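Local coordinates for phosphoglycerol transferase GacH (Streptococcus pyogenes MGAS5005, PDB 6DGM), which probably transfers glycerol phosphate onto the rhamnose polysaccharide of the streptococcal cell wall, through the extracellular, metal-dependent sulfatase-like domain of a membrane protein, at residues 353-356 / 357-361; 370-373 / 374-377. One frame throughout, in Å; residues are numbered along the deposited sequence.

Interaction 1 of 2, residues 353-356 / 357-361; sequences AIQN and DLKNI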
loop_
_atom_site.group_PDB
_atom_site.type_symbol
_atom_site.label_atom_id
_atom_site.label_comp_id
_atom_site.label_asym_id
_atom_site.label_seq_id
_atom_site.Cartn_x
_atom_site.Cartn_y
_atom_site.Cartn_z
ATOM N N ALA A 353 -15.186 17.657 -7.913
ATOM C CA ALA A 353 -14.322 18.793 -8.205
ATOM C C ALA A 353 -12.869 18.444 -7.932
ATOM O O ALA A 353 -11.995 18.681 -8.771
ATOM C CB ALA A 353 -14.746 20.013 -7.379
ATOM N N ILE A 354 -12.602 17.839 -6.773
ATOM C CA ILE A 354 -11.243 17.444 -6.434
ATOM C C ILE A 354 -10.761 16.334 -7.368
ATOM O O ILE A 354 -9.596 16.317 -7.784
ATOM C CB ILE A 354 -11.170 17.063 -4.946
ATOM C CG1 ILE A 354 -11.478 18.278 -4.061
ATOM C CG2 ILE A 354 -9.801 16.456 -4.605
ATOM C CD1 ILE A 354 -11.687 17.920 -2.601
ATOM N N GLN A 355 -11.645 15.393 -7.716
ATOM C CA GLN A 355 -11.261 14.337 -8.645
ATOM C C GLN A 355 -10.933 14.899 -10.018
ATOM O O GLN A 355 -10.061 14.358 -10.705
ATOM C CB GLN A 355 -12.365 13.273 -8.729
ATOM C CG GLN A 355 -12.367 12.325 -7.554
ATOM C CD GLN A 355 -11.132 11.419 -7.508
ATOM O OE1 GLN A 355 -10.502 11.128 -8.533
ATOM N NE2 GLN A 355 -10.780 10.978 -6.306
ATOM N N ASN A 356 -11.602 15.988 -10.430
ATOM C CA ASN A 356 -11.249 16.598 -11.704
ATOM C C ASN A 356 -9.833 17.151 -11.653
ATOM O O ASN A 356 -9.074 17.017 -12.620
ATOM C CB ASN A 356 -12.248 17.670 -12.109
ATOM C CG ASN A 356 -11.884 18.307 -13.426
ATOM O OD1 ASN A 356 -11.266 19.361 -13.454
ATOM N ND2 ASN A 356 -12.253 17.660 -14.526
ATOM N N ASP A 357 -9.456 17.779 -10.531
ATOM C CA ASP A 357 -8.067 18.195 -10.358
ATOM C C ASP A 357 -7.137 16.994 -10.504
ATOM O O ASP A 357 -6.146 17.037 -11.244
ATOM C CB ASP A 357 -7.854 18.818 -8.975
ATOM C CG ASP A 357 -8.548 20.154 -8.799
ATOM O OD1 ASP A 357 -8.886 20.808 -9.803
ATOM O OD2 ASP A 357 -8.753 20.552 -7.633
ATOM N N LEU A 358 -7.441 15.909 -9.782
ATOM C CA LEU A 358 -6.591 14.722 -9.814
ATOM C C LEU A 358 -6.528 14.100 -11.200
ATOM O O LEU A 358 -5.443 13.730 -11.664
ATOM C CB LEU A 358 -7.080 13.713 -8.777
ATOM C CG LEU A 358 -6.308 12.400 -8.749
ATOM C CD1 LEU A 358 -4.852 12.633 -8.408
ATOM C CD2 LEU A 358 -6.936 11.418 -7.760
ATOM N N LYS A 359 -7.677 13.969 -11.879
ATOM C CA LYS A 359 -7.686 13.311 -13.184
ATOM C C LYS A 359 -6.839 14.074 -14.197
ATOM O O LYS A 359 -6.148 13.469 -15.023
ATOM C CB LYS A 359 -9.118 13.158 -13.690
ATOM C CG LYS A 359 -9.944 12.120 -12.941
ATOM C CD LYS A 359 -11.420 12.177 -13.285
ATOM C CE LYS A 359 -12.184 11.132 -12.488
ATOM N NZ LYS A 359 -13.647 11.204 -12.692
ATOM N N ASN A 360 -6.874 15.405 -14.151
ATOM C CA ASN A 360 -6.046 16.181 -15.070
ATOM C C ASN A 360 -4.563 15.939 -14.817
ATOM O O ASN A 360 -3.783 15.776 -15.767
ATOM C CB ASN A 360 -6.406 17.662 -15.001
ATOM C CG ASN A 360 -7.563 18.015 -15.915
ATOM O OD1 ASN A 360 -7.428 17.971 -17.137
ATOM N ND2 ASN A 360 -8.716 18.331 -15.335
ATOM N N ILE A 361 -4.151 15.891 -13.544
ATOM C CA ILE A 361 -2.756 15.594 -13.213
ATOM C C ILE A 361 -2.396 14.181 -13.652
ATOM O O ILE A 361 -1.338 13.932 -14.251
ATOM C CB ILE A 361 -2.524 15.784 -11.701
ATOM C CG1 ILE A 361 -2.739 17.249 -11.298
ATOM C CG2 ILE A 361 -1.127 15.266 -11.292
ATOM C CD1 ILE A 361 -1.808 18.251 -11.982
HETATM O O HOH W 1 -9.411 20.969 -12.434
#
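Asn-356 and Asn-360, one turn apart, carry the polar part of this contact. The backbone O of Asn-356 accepts two bonds from the same residue: Asn-360 N at 3.1 Å and, less straight, Asn-360 ND2 at 3.0 Å with an N-H...O angle of 141°. The two donors come from opposite faces of the carbonyl plane, the side-chain amide lying 42° out of it. The side-chain amides themselves are steeply turned, their planes 76° apart, and Asn-8 bridges them, giving its ND2 to Asn-356 OD1 and taking Asn-360 ND2 on its OD1. A water ties Asn-356 to its neighbour instead, donating to Asn-356 OD1 and to Asp-357 OD1, each at 2.7 Å; the other carboxylate oxygen of Asp-357 is bonded to Tyr-21 OH.

The backbone bonds are those of a regular alpha helix, i to i+4, within helix 349-365 of the sulfatase-like chain; the shortest runs from Lys-359 N to Gln-355 O at 2.7 Å.

Van der Waals contacts, several of them carbon against oxygen, lie on another side of the helix. Gln-355 and Leu-358 lie alongside each other, with Gln-355 OE1 3.7 Å from Leu-358 CD2. The Gln-355 chain bends at chi2, and its amide is held at both ends, OE1 by Asn-104 ND2 and NE2 by Ala-340 O. Lys-359 sets its CG 3.2 Å from Gln-355 O before its chain runs on extended.

Interaction 2 of 2, residues 370-373 / 374-377; sequences GYLL and KHKT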
loop_
_atom_site.group_PDB
_atom_site.type_symbol
_atom_site.label_atom_id
_atom_site.label_comp_id
_atom_site.label_asym_id
_atom_site.label_seq_id
_atom_site.Cartn_x
_atom_site.Cartn_y
_atom_site.Cartn_z
ATOM N N GLY A 370 2.286 16.201 -20.726
ATOM C CA GLY A 370 3.383 16.628 -19.872
ATOM C C GLY A 370 3.424 18.126 -19.671
ATOM O O GLY A 370 4.514 18.713 -19.620
ATOM N N TYR A 371 2.256 18.764 -19.569
ATOM C CA TYR A 371 2.206 20.190 -19.295
ATOM C C TYR A 371 2.851 20.531 -17.958
ATOM O O TYR A 371 3.324 21.656 -17.769
ATOM C CB TYR A 371 0.754 20.672 -19.303
ATOM C CG TYR A 371 0.095 20.653 -20.656
ATOM C CD1 TYR A 371 0.742 21.168 -21.773
ATOM C CD2 TYR A 371 -1.189 20.141 -20.821
ATOM C CE1 TYR A 371 0.136 21.166 -23.021
ATOM C CE2 TYR A 371 -1.802 20.138 -22.066
ATOM C CZ TYR A 371 -1.130 20.651 -23.163
ATOM O OH TYR A 371 -1.710 20.660 -24.414
ATOM N N LEU A 372 2.865 19.582 -17.015
ATOM C CA LEU A 372 3.436 19.869 -15.710
ATOM C C LEU A 372 4.939 20.111 -15.762
ATOM O O LEU A 372 5.496 20.600 -14.772
ATOM C CB LEU A 372 3.139 18.730 -14.746
ATOM C CG LEU A 372 1.727 18.749 -14.182
ATOM C CD1 LEU A 372 1.417 17.433 -13.494
ATOM C CD2 LEU A 372 1.548 19.880 -13.206
ATOM N N LEU A 373 5.602 19.794 -16.879
ATOM C CA LEU A 373 7.039 20.045 -16.979
ATOM C C LEU A 373 7.361 21.529 -16.882
ATOM O O LEU A 373 8.498 21.894 -16.565
ATOM C CB LEU A 373 7.591 19.461 -18.282
ATOM C CG LEU A 373 7.484 17.937 -18.408
ATOM C CD1 LEU A 373 7.878 17.503 -19.809
ATOM C CD2 LEU A 373 8.341 17.220 -17.373
ATOM N N LYS A 374 6.390 22.389 -17.149
ATOM C CA LYS A 374 6.576 23.824 -17.033
ATOM C C LYS A 374 6.308 24.331 -15.623
ATOM O O LYS A 374 6.582 25.498 -15.338
ATOM C CB LYS A 374 5.673 24.529 -18.044
ATOM C CG LYS A 374 5.974 26.001 -18.205
ATOM C CD LYS A 374 5.326 26.565 -19.458
ATOM C CE LYS A 374 5.571 28.069 -19.568
ATOM N NZ LYS A 374 4.966 28.634 -20.805
ATOM N N HIS A 375 5.813 23.482 -14.727
ATOM C CA HIS A 375 5.511 23.870 -13.353
ATOM C C HIS A 375 6.508 23.149 -12.459
ATOM O O HIS A 375 6.237 22.085 -11.899
ATOM C CB HIS A 375 4.086 23.515 -13.055
ATOM C CG HIS A 375 3.124 24.224 -13.950
ATOM N ND1 HIS A 375 2.776 25.543 -13.761
ATOM C CD2 HIS A 375 2.480 23.818 -15.071
ATOM C CE1 HIS A 375 1.950 25.919 -14.722
ATOM N NE2 HIS A 375 1.748 24.889 -15.524
ATOM N N LYS A 376 7.684 23.772 -12.308
ATOM C CA LYS A 376 8.858 23.083 -11.793
ATOM C C LYS A 376 8.772 22.745 -10.314
ATOM O O LYS A 376 9.526 21.885 -9.853
ATOM C CB LYS A 376 10.108 23.948 -11.972
ATOM C CG LYS A 376 10.395 24.377 -13.393
ATOM C CD LYS A 376 10.671 23.191 -14.293
ATOM C CE LYS A 376 11.845 23.468 -15.239
ATOM N NZ LYS A 376 12.060 24.890 -15.547
ATOM N N THR A 377 7.915 23.408 -9.549
ATOM C CA THR A 377 7.810 23.125 -8.120
ATOM C C THR A 377 6.628 22.229 -7.768
ATOM O O THR A 377 6.411 21.951 -6.584
ATOM C CB THR A 377 7.750 24.438 -7.323
ATOM O OG1 THR A 377 6.554 25.155 -7.653
ATOM C CG2 THR A 377 8.967 25.319 -7.638
#
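His-375 turns its CG anti to its own carbonyl carbon (chi1 -61°), and chi2 of -78° then brings the CD2 edge of the imidazole back to the preceding turn. There CD2 lies 3.6 Å from Tyr-371 O, which approaches the ring obliquely, and 4.1 Å from Leu-372 CA, which sits at the ring edge near its plane. Lys-376 folds back differently: its bend at chi2 lays CD 3.4 Å from Leu-373 O, and further bends at chi3 and chi4 redirect only the end of the chain.

The backbone supplies the hydrogen bonds. Lys-374 N donates to Tyr-371 O at 3.2 Å and His-375 N to Leu-372 O at 2.9 Å. Both are i to i+3 bonds, as in a 3-10 turn, and Leu-373 N to Gly-370 O at 3.1 Å has the same spacing. Lys-374 N and His-375 N both approach their acceptors from above the carbonyl plane, His-375 N by 63°. Ahead of them, Asp-364 receives the amides of Tyr-371 and Leu-372 on its two carboxylate oxygens, tying the start of the turn to helix 349-365.

Leu-372 is buried against Val-365 of that helix, while His-375 packs on Ala-15 and Ala-18 of helix 11-29. Because both hydrogen bonds between the segments are made by the main chain, the backbone sets the shape of this turn, and the side-chain contacts to Tyr-371 O and Leu-373 O are van der Waals in kind.

In the fold
Interactions 1 and 2 follow one another along the chain, the first on helix 349-365 and the second in the loop after it, with centres about 16 Å apart. They meet directly through packing of Ile-361 CD1 on Leu-372 CD1, 3.7 Å apart. Helix 11-29 is a shared neighbour: Ile-17 touches Asp-357, Asn-360 and Ile-361, whereas Ile-14 touches Tyr-371 and Leu-372. Through these residues the C-terminal part of the chain packs against the N-terminal helix 11-29. Their centres lie about 21 and 27 Å from the centre of the chain, on the same side of it, and both interactions are remote from the manganese, the calcium and the sn-glycerol-1-phosphate pocket.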